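Local coordinates for protein tryptophan synthase alpha chain (Chlamydia trachomatis, PDB 6V82) that probably catalyses, as the alpha subunit of tryptophan synthase, the aldol cleavage of indoleglycerol phosphate to indole and glyceraldehyde 3-phosphate, at residues L13-L18 and F171-P176; G23-T28 and L77-G82; V53-E58 and I225-F230. All blocks are in the same frame, centred on the assembly; numbering follows the deposited sequence.

Contact 1 (L13-L18 and F171-P176); sequences LCIGYL and FLYYIP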
loop_
_atom_site.group_PDB
_atom_site.type_symbol
_atom_site.label_atom_id
_atom_site.label_comp_id
_atom_site.label_asym_id
_atom_site.label_seq_id
_atom_site.Cartn_x
_atom_site.Cartn_y
_atom_site.Cartn_z
ATOM N N LEU A 13 -16.541 19.522 54.995
ATOM C CA LEU A 13 -17.429 20.116 54.009
ATOM C C LEU A 13 -17.634 19.179 52.819
ATOM O O LEU A 13 -16.794 18.334 52.506
ATOM C CB LEU A 13 -16.855 21.447 53.526
ATOM C CG LEU A 13 -16.483 22.450 54.617
ATOM C CD1 LEU A 13 -16.063 23.759 53.978
ATOM C CD2 LEU A 13 -17.652 22.668 55.585
ATOM N N CYS A 14 -18.764 19.340 52.146
ATOM C CA CYS A 14 -19.050 18.592 50.932
ATOM C C CYS A 14 -19.010 19.541 49.746
ATOM O O CYS A 14 -19.764 20.518 49.711
ATOM C CB CYS A 14 -20.410 17.904 50.996
ATOM S SG CYS A 14 -20.944 17.350 49.345
ATOM N N ILE A 15 -18.149 19.245 48.775
ATOM C CA ILE A 15 -18.088 19.984 47.514
ATOM C C ILE A 15 -18.877 19.213 46.464
ATOM O O ILE A 15 -18.696 17.996 46.305
ATOM C CB ILE A 15 -16.636 20.197 47.054
ATOM C CG1 ILE A 15 -15.797 20.843 48.163
ATOM C CG2 ILE A 15 -16.602 21.020 45.775
ATOM C CD1 ILE A 15 -14.301 20.865 47.870
ATOM N N GLY A 16 -19.758 19.914 45.756
ATOM C CA GLY A 16 -20.555 19.301 44.712
ATOM C C GLY A 16 -20.266 19.896 43.350
ATOM O O GLY A 16 -20.270 21.123 43.191
ATOM N N TYR A 17 -20.001 19.039 42.366
ATOM C CA TYR A 17 -19.697 19.479 41.011
ATOM C C TYR A 17 -20.952 19.523 40.152
ATOM O O TYR A 17 -21.775 18.604 40.192
ATOM C CB TYR A 17 -18.685 18.552 40.336
ATOM C CG TYR A 17 -18.442 18.957 38.902
ATOM C CD1 TYR A 17 -17.557 19.980 38.596
ATOM C CD2 TYR A 17 -19.124 18.341 37.854
ATOM C CE1 TYR A 17 -17.346 20.366 37.287
ATOM C CE2 TYR A 17 -18.918 18.718 36.551
ATOM C CZ TYR A 17 -18.033 19.732 36.266
ATOM O OH TYR A 17 -17.829 20.124 34.956
ATOM N N LEU A 18 -21.068 20.582 39.354
ATOM C CA LEU A 18 -22.041 20.669 38.273
ATOM C C LEU A 18 -21.387 21.309 37.057
ATOM O O LEU A 18 -20.564 22.222 37.186
ATOM C CB LEU A 18 -23.268 21.509 38.638
ATOM C CG LEU A 18 -24.281 20.955 39.617
ATOM C CD1 LEU A 18 -25.360 22.014 39.858
ATOM C CD2 LEU A 18 -24.875 19.674 39.076
ATOM N N PHE A 171 -8.290 26.901 49.821
ATOM C CA PHE A 171 -7.950 25.541 50.218
ATOM C C PHE A 171 -7.179 24.905 49.072
ATOM O O PHE A 171 -7.179 25.408 47.945
ATOM C CB PHE A 171 -9.192 24.720 50.565
ATOM C CG PHE A 171 -10.063 24.424 49.378
ATOM C CD1 PHE A 171 -9.982 23.204 48.729
ATOM C CD2 PHE A 171 -10.954 25.375 48.901
ATOM C CE1 PHE A 171 -10.778 22.928 47.626
ATOM C CE2 PHE A 171 -11.755 25.108 47.798
ATOM C CZ PHE A 171 -11.665 23.878 47.162
ATOM N N LEU A 172 -6.518 23.794 49.380
ATOM C CA LEU A 172 -5.727 23.038 48.417
ATOM C C LEU A 172 -6.374 21.689 48.174
ATOM O O LEU A 172 -6.749 20.991 49.123
ATOM C CB LEU A 172 -4.302 22.817 48.910
ATOM C CG LEU A 172 -3.294 23.888 48.540
ATOM C CD1 LEU A 172 -1.995 23.599 49.264
ATOM C CD2 LEU A 172 -3.087 23.905 47.037
ATOM N N TYR A 173 -6.499 21.325 46.909
ATOM C CA TYR A 173 -6.834 19.959 46.572
ATOM C C TYR A 173 -5.584 19.094 46.642
ATOM O O TYR A 173 -4.481 19.527 46.297
ATOM C CB TYR A 173 -7.434 19.880 45.180
ATOM C CG TYR A 173 -8.895 20.217 45.090
ATOM C CD1 TYR A 173 -9.831 19.516 45.830
ATOM C CD2 TYR A 173 -9.346 21.197 44.216
ATOM C CE1 TYR A 173 -11.173 19.803 45.727
ATOM C CE2 TYR A 173 -10.684 21.486 44.100
ATOM C CZ TYR A 173 -11.595 20.786 44.860
ATOM O OH TYR A 173 -12.937 21.072 44.757
ATOM N N TYR A 174 -5.772 17.858 47.087
ATOM C CA TYR A 174 -4.692 16.899 47.247
ATOM C C TYR A 174 -5.075 15.612 46.536
ATOM O O TYR A 174 -6.189 15.114 46.720
ATOM C CB TYR A 174 -4.423 16.641 48.728
ATOM C CG TYR A 174 -3.166 15.874 48.967
ATOM C CD1 TYR A 174 -3.183 14.488 49.016
ATOM C CD2 TYR A 174 -1.953 16.528 49.128
ATOM C CE1 TYR A 174 -2.035 13.769 49.225
ATOM C CE2 TYR A 174 -0.785 15.815 49.342
ATOM C CZ TYR A 174 -0.835 14.428 49.390
ATOM O OH TYR A 174 0.308 13.685 49.598
ATOM N N ILE A 175 -4.168 15.089 45.714
ATOM C CA ILE A 175 -4.396 13.829 45.002
ATOM C C ILE A 175 -3.441 12.777 45.546
ATOM O O ILE A 175 -2.308 12.671 45.057
ATOM C CB ILE A 175 -4.192 13.976 43.487
ATOM C CG1 ILE A 175 -4.640 15.349 43.001
ATOM C CG2 ILE A 175 -4.946 12.883 42.758
ATOM C CD1 ILE A 175 -4.275 15.608 41.563
ATOM N N PRO A 176 -3.836 11.987 46.534
ATOM C CA PRO A 176 -2.899 11.042 47.154
ATOM C C PRO A 176 -2.710 9.781 46.315
ATOM O O PRO A 176 -3.379 9.565 45.303
ATOM C CB PRO A 176 -3.558 10.725 48.500
ATOM C CG PRO A 176 -5.014 10.945 48.260
ATOM C CD PRO A 176 -5.134 12.033 47.230
#
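F171, just before strand 172-175, and Y173 on that strand meet I15 across the interior enclosed by the strands. The backbones never pair: the nearest CA atoms, those of I15 and Y173, are 11.3 Å apart, and side chains alone span the gap. F171 comes first along the second segment. Its ring carbon CZ lies 4.1 Å from CD1 of I15, an apolar touch made obliquely to the ring. Two residues on, Y173 reaches in from the opposite direction to I15. F171 CE1 sits 3.5 Å above the plane of the Y173 ring, over its centre, so an edge of the F171 ring rests on the face of Y173 while both rings touch the same methyl. CD1 of I15 is 3.9 Å from Y173 CE1 and 3.4 Å from Y173 OH. That methyl gets there because CG1 stands anti to the carbonyl carbon (chi1 -53°) and the chain then extends (chi2 170°). The Y173 hydroxyl is hydrogen-bonded to E44 OE2, so the apolar touch borders a polar, buried group. This is the inward-facing core of a TIM barrel, beside E44, a predicted proton acceptor.

Contact 2 (G23-T28 and L77-G82); sequences GGTSYT and LEIVEG. With SO4 (sulfate ion), chain E.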
loop_
_atom_site.group_PDB
_atom_site.type_symbol
_atom_site.label_atom_id
_atom_site.label_comp_id
_atom_site.label_asym_id
_atom_site.label_seq_id
_atom_site.Cartn_x
_atom_site.Cartn_y
_atom_site.Cartn_z
ATOM N N GLY A 23 -27.968 21.154 30.279
ATOM C CA GLY A 23 -29.393 21.348 30.445
ATOM C C GLY A 23 -29.878 22.779 30.282
ATOM O O GLY A 23 -31.094 23.014 30.353
ATOM N N GLY A 24 -28.978 23.740 30.071
ATOM C CA GLY A 24 -29.356 25.127 29.890
ATOM C C GLY A 24 -29.127 25.969 31.138
ATOM O O GLY A 24 -28.829 25.470 32.226
ATOM N N THR A 25 -29.291 27.285 30.956
ATOM C CA THR A 25 -29.064 28.246 32.040
ATOM C C THR A 25 -30.014 28.007 33.210
ATOM O O THR A 25 -29.579 27.850 34.354
ATOM C CB THR A 25 -29.213 29.678 31.513
ATOM O OG1 THR A 25 -28.191 29.929 30.544
ATOM C CG2 THR A 25 -29.098 30.705 32.649
ATOM N N SER A 26 -31.323 27.997 32.942
ATOM C CA SER A 26 -32.306 27.797 34.005
ATOM C C SER A 26 -32.045 26.506 34.762
ATOM O O SER A 26 -32.031 26.489 35.999
ATOM C CB SER A 26 -33.718 27.779 33.422
ATOM O OG SER A 26 -34.001 29.002 32.774
ATOM N N TYR A 27 -31.842 25.407 34.031
ATOM C CA TYR A 27 -31.657 24.122 34.688
ATOM C C TYR A 27 -30.431 24.144 35.589
ATOM O O TYR A 27 -30.473 23.632 36.718
ATOM C CB TYR A 27 -31.542 22.999 33.659
ATOM C CG TYR A 27 -31.388 21.674 34.334
ATOM C CD1 TYR A 27 -32.503 20.970 34.774
ATOM C CD2 TYR A 27 -30.129 21.152 34.592
ATOM C CE1 TYR A 27 -32.368 19.771 35.428
ATOM C CE2 TYR A 27 -29.978 19.961 35.244
ATOM C CZ TYR A 27 -31.101 19.272 35.661
ATOM O OH TYR A 27 -30.947 18.072 36.310
ATOM N N THR A 28 -29.330 24.729 35.110
ATOM C CA THR A 28 -28.123 24.771 35.927
ATOM C C THR A 28 -28.394 25.493 37.237
ATOM O O THR A 28 -27.919 25.073 38.299
ATOM C CB THR A 28 -26.978 25.456 35.175
ATOM O OG1 THR A 28 -26.745 24.799 33.926
ATOM C CG2 THR A 28 -25.717 25.406 35.997
ATOM N N LEU A 77 -21.995 33.833 33.379
ATOM C CA LEU A 77 -22.283 34.923 34.304
ATOM C C LEU A 77 -23.749 34.927 34.712
ATOM O O LEU A 77 -24.064 35.131 35.891
ATOM C CB LEU A 77 -21.894 36.269 33.687
ATOM C CG LEU A 77 -20.392 36.474 33.458
ATOM C CD1 LEU A 77 -20.139 37.844 32.872
ATOM C CD2 LEU A 77 -19.611 36.293 34.748
ATOM N N GLU A 78 -24.664 34.716 33.755
ATOM C CA GLU A 78 -26.082 34.594 34.098
ATOM C C GLU A 78 -26.312 33.485 35.110
ATOM O O GLU A 78 -27.120 33.636 36.035
ATOM C CB GLU A 78 -26.919 34.271 32.873
ATOM C CG GLU A 78 -27.160 35.343 31.888
ATOM C CD GLU A 78 -28.171 34.869 30.862
ATOM O OE1 GLU A 78 -29.250 34.367 31.281
ATOM O OE2 GLU A 78 -27.866 34.960 29.649
ATOM N N ILE A 79 -25.652 32.338 34.907
ATOM C CA ILE A 79 -25.828 31.200 35.800
ATOM C C ILE A 79 -25.369 31.555 37.206
ATOM O O ILE A 79 -26.081 31.318 38.189
ATOM C CB ILE A 79 -25.066 29.980 35.261
ATOM C CG1 ILE A 79 -25.789 29.409 34.049
ATOM C CG2 ILE A 79 -24.906 28.934 36.362
ATOM C CD1 ILE A 79 -24.982 28.398 33.322
ATOM N N VAL A 80 -24.163 32.120 37.318
ATOM C CA VAL A 80 -23.638 32.489 38.627
ATOM C C VAL A 80 -24.531 33.529 39.283
ATOM O O VAL A 80 -24.790 33.469 40.489
ATOM C CB VAL A 80 -22.191 32.989 38.506
ATOM C CG1 VAL A 80 -21.702 33.511 39.865
ATOM C CG2 VAL A 80 -21.302 31.876 37.995
ATOM N N GLU A 81 -25.027 34.493 38.504
ATOM C CA GLU A 81 -25.933 35.481 39.082
ATOM C C GLU A 81 -27.262 34.858 39.498
ATOM O O GLU A 81 -27.852 35.283 40.494
ATOM C CB GLU A 81 -26.149 36.633 38.105
ATOM C CG GLU A 81 -24.898 37.483 37.930
ATOM C CD GLU A 81 -24.987 38.430 36.750
ATOM O OE1 GLU A 81 -26.110 38.619 36.247
ATOM O OE2 GLU A 81 -23.940 38.975 36.324
ATOM N N GLY A 82 -27.735 33.842 38.769
ATOM C CA GLY A 82 -28.951 33.158 39.177
ATOM C C GLY A 82 -28.783 32.380 40.470
ATOM O O GLY A 82 -29.708 32.312 41.285
HETATM S S SO4 E . -32.471 28.448 29.222
HETATM O O1 SO4 E . -33.327 27.922 28.161
HETATM O O2 SO4 E . -32.626 27.610 30.407
HETATM O O3 SO4 E . -32.863 29.823 29.539
HETATM O O4 SO4 E . -31.074 28.413 28.785
HETATM O O HOH W 1 -29.086 31.966 28.886
#
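Two neighbouring helices on the outside of the TIM barrel, 25-37 and 73-84, pack together at the start of the first of them, where the helix N-terminus also holds a sulfate. The nearest CA atoms across the two segments, those of T25 and I79, are 5.8 Å apart. I79 is the apolar centre, touched by two threonine methyls. T25 CG2 comes to 3.8 Å from I79 CG1. The T28 side chain crosses that of I79 at about a right angle, its CG2 lying 3.6 Å from I79 CG2. In both threonines OG1 lies beside the backbone N, anti to the carbonyl carbon (chi1 -64° in T25, -56° in T28), which leaves CG2 anti to N and facing I79. T28 OG1 donates to G24 O, which T28 N also reaches from the opposite face of the carbonyl plane; the same hydroxyl is hydrogen-bonded to G21 N. T25 OG1 binds a water at 2.8 Å, and that water gives a weak bond to E78 OE2, a solvent bridge at the outer margin of the contact. The sulfate, probably from the crystallisation liquor, is gripped by T25 N, 3.0 Å from its O4. S26 N lies 2.9 Å from sulfate O2. The S26 hydroxyl adds a further bond to that same oxygen. G24 is the N-cap residue. The chemistry thus divides between an apolar inner side and a hydrated outer one, while the amides of the first turn, probably aided by the helix dipole, offer a small anion site.

Contact 3 (V53-E58 and I225-F230); sequences VADNPE and IVKTAF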
loop_
_atom_site.group_PDB
_atom_site.type_symbol
_atom_site.label_atom_id
_atom_site.label_comp_id
_atom_site.label_asym_id
_atom_site.label_seq_id
_atom_site.Cartn_x
_atom_site.Cartn_y
_atom_site.Cartn_z
ATOM N N VAL A 53 -9.475 16.802 28.388
ATOM C CA VAL A 53 -8.731 15.545 28.444
ATOM C C VAL A 53 -8.420 15.097 29.866
ATOM O O VAL A 53 -8.078 13.930 30.076
ATOM C CB VAL A 53 -7.417 15.644 27.631
ATOM C CG1 VAL A 53 -7.718 15.736 26.149
ATOM C CG2 VAL A 53 -6.588 16.839 28.091
ATOM N N ALA A 54 -8.516 15.987 30.855
ATOM C CA ALA A 54 -8.207 15.629 32.236
ATOM C C ALA A 54 -9.429 15.205 33.039
ATOM O O ALA A 54 -9.311 15.006 34.250
ATOM C CB ALA A 54 -7.523 16.792 32.956
ATOM N N ASP A 55 -10.592 15.079 32.411
ATOM C CA ASP A 55 -11.802 14.670 33.099
ATOM C C ASP A 55 -12.258 13.303 32.605
ATOM O O ASP A 55 -11.934 12.885 31.491
ATOM C CB ASP A 55 -12.891 15.717 32.910
ATOM C CG ASP A 55 -12.682 16.930 33.811
ATOM O OD1 ASP A 55 -13.021 16.844 35.009
ATOM O OD2 ASP A 55 -12.144 17.954 33.341
ATOM N N ASN A 56 -12.987 12.590 33.455
ATOM C CA ASN A 56 -13.431 11.259 33.086
ATOM C C ASN A 56 -14.562 11.359 32.058
ATOM O O ASN A 56 -15.169 12.419 31.890
ATOM C CB ASN A 56 -13.845 10.476 34.334
ATOM C CG ASN A 56 -15.261 10.747 34.752
ATOM O OD1 ASN A 56 -16.190 10.074 34.313
ATOM N ND2 ASN A 56 -15.437 11.724 35.618
ATOM N N PRO A 57 -14.831 10.274 31.322
ATOM C CA PRO A 57 -15.778 10.369 30.193
ATOM C C PRO A 57 -17.149 10.932 30.552
ATOM O O PRO A 57 -17.752 11.651 29.743
ATOM C CB PRO A 57 -15.876 8.913 29.718
ATOM C CG PRO A 57 -14.602 8.296 30.147
ATOM C CD PRO A 57 -14.250 8.929 31.444
ATOM N N GLU A 58 -17.667 10.609 31.739
ATOM C CA GLU A 58 -18.952 11.139 32.172
ATOM C C GLU A 58 -18.964 12.654 32.095
ATOM O O GLU A 58 -19.916 13.263 31.597
ATOM C CB GLU A 58 -19.245 10.684 33.604
ATOM C CG GLU A 58 -20.044 9.399 33.732
ATOM C CD GLU A 58 -21.526 9.661 33.910
ATOM O OE1 GLU A 58 -22.333 8.736 33.667
ATOM O OE2 GLU A 58 -21.883 10.797 34.293
ATOM N N ILE A 225 -15.237 15.724 47.751
ATOM C CA ILE A 225 -15.886 16.243 46.556
ATOM C C ILE A 225 -16.690 15.123 45.908
ATOM O O ILE A 225 -16.206 13.993 45.767
ATOM C CB ILE A 225 -14.868 16.860 45.579
ATOM C CG1 ILE A 225 -15.560 17.294 44.286
ATOM C CG2 ILE A 225 -13.728 15.908 45.280
ATOM C CD1 ILE A 225 -14.663 18.120 43.373
ATOM N N VAL A 226 -17.931 15.435 45.555
ATOM C CA VAL A 226 -18.784 14.578 44.742
ATOM C C VAL A 226 -18.674 15.110 43.317
ATOM O O VAL A 226 -19.355 16.073 42.947
ATOM C CB VAL A 226 -20.233 14.597 45.234
ATOM C CG1 VAL A 226 -21.097 13.725 44.356
ATOM C CG2 VAL A 226 -20.316 14.191 46.700
ATOM N N LYS A 227 -17.812 14.494 42.512
ATOM C CA LYS A 227 -17.534 14.990 41.167
ATOM C C LYS A 227 -18.504 14.443 40.125
ATOM O O LYS A 227 -19.045 15.208 39.321
ATOM C CB LYS A 227 -16.097 14.638 40.767
ATOM C CG LYS A 227 -15.708 15.076 39.361
ATOM C CD LYS A 227 -15.804 16.596 39.225
ATOM C CE LYS A 227 -15.497 17.061 37.801
ATOM N NZ LYS A 227 -14.048 16.964 37.420
ATOM N N THR A 228 -18.721 13.128 40.116
ATOM C CA THR A 228 -19.515 12.457 39.091
ATOM C C THR A 228 -20.995 12.306 39.460
ATOM O O THR A 228 -21.865 12.499 38.601
ATOM C CB THR A 228 -18.918 11.073 38.799
ATOM O OG1 THR A 228 -17.645 11.223 38.155
ATOM C CG2 THR A 228 -19.829 10.246 37.903
ATOM N N ALA A 229 -21.305 11.992 40.725
ATOM C CA ALA A 229 -22.622 11.438 41.049
ATOM C C ALA A 229 -23.755 12.375 40.640
ATOM O O ALA A 229 -24.742 11.931 40.042
ATOM C CB ALA A 229 -22.705 11.104 42.541
ATOM N N PHE A 230 -23.622 13.675 40.939
ATOM C CA PHE A 230 -24.673 14.640 40.619
ATOM C C PHE A 230 -24.886 14.746 39.112
ATOM O O PHE A 230 -26.023 14.689 38.629
ATOM C CB PHE A 230 -24.328 16.008 41.211
ATOM C CG PHE A 230 -24.312 16.034 42.721
ATOM C CD1 PHE A 230 -25.312 15.409 43.451
ATOM C CD2 PHE A 230 -23.292 16.678 43.408
ATOM C CE1 PHE A 230 -25.295 15.432 44.842
ATOM C CE2 PHE A 230 -23.271 16.704 44.796
ATOM C CZ PHE A 230 -24.273 16.076 45.513
#
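The side chain of K227 leaves the backbone with CG anti to N (chi1 178°), then bends at chi2 and again at chi4 (-72°), and these turns deliver NZ to D55. The D55 side chain, its CG anti to its own carbonyl carbon, crosses that of K227 at about a right angle. K227 NZ lies 2.6 Å from D55 OD1, nearly in line with the C-O bond, in a hydrogen-bonded salt bridge. The other oxygen, D55 OD2, is hydrogen-bonded to the hydroxyls of Y95 and Y97, so both carboxylate oxygens have partners and the group is held in a fixed orientation. D55 is a predicted proton acceptor, and the lysine side chain also approaches E44, the other one, which places this pair in the probable active site. Beside the salt bridge, N56 ND2 makes a weak hydrogen bond to T228 OG1 at 3.4 Å; the stronger partner of that hydroxyl is D207 OD2. N56 uses its other end as a helix N-cap: its OD1 accepts from E58 N at 3.0 Å, the donor standing above the amide plane. E58 completes the contact loosely, OE2 lying 4.2 Å from T228 CG2, while OE1 is hydrogen-bonded to H232 ND1. In the fold, the first segment is a loop running into helix 57-68, and the second carries the end of strand 223-226 into helix 229-236. V226 pairs through its backbone with I15 and Y17 on the adjacent strand 13-19, and F230 packs against helix 241-250.

Overall arrangement
The three contacts show how one TIM barrel joins distant parts of its chain at different depths. Contact 1 spans the interior, contact 3 lies among the loops following the strands, and contact 2 sits on the outer helices, its centre about 17 Å from that of the chain. The centres of contacts 1 and 3 are about 12 Å apart; strands 13-19 and 223-226, the first and last of the barrel, are neighbours, which closes it. The centres of contacts 1 and 2 are about 22 Å apart, yet L18 touches T28. Along the chain contact 2 nests inside contact 1, whereas contact 3 alternates with both, tying early segments to late ones near the predicted catalytic residues.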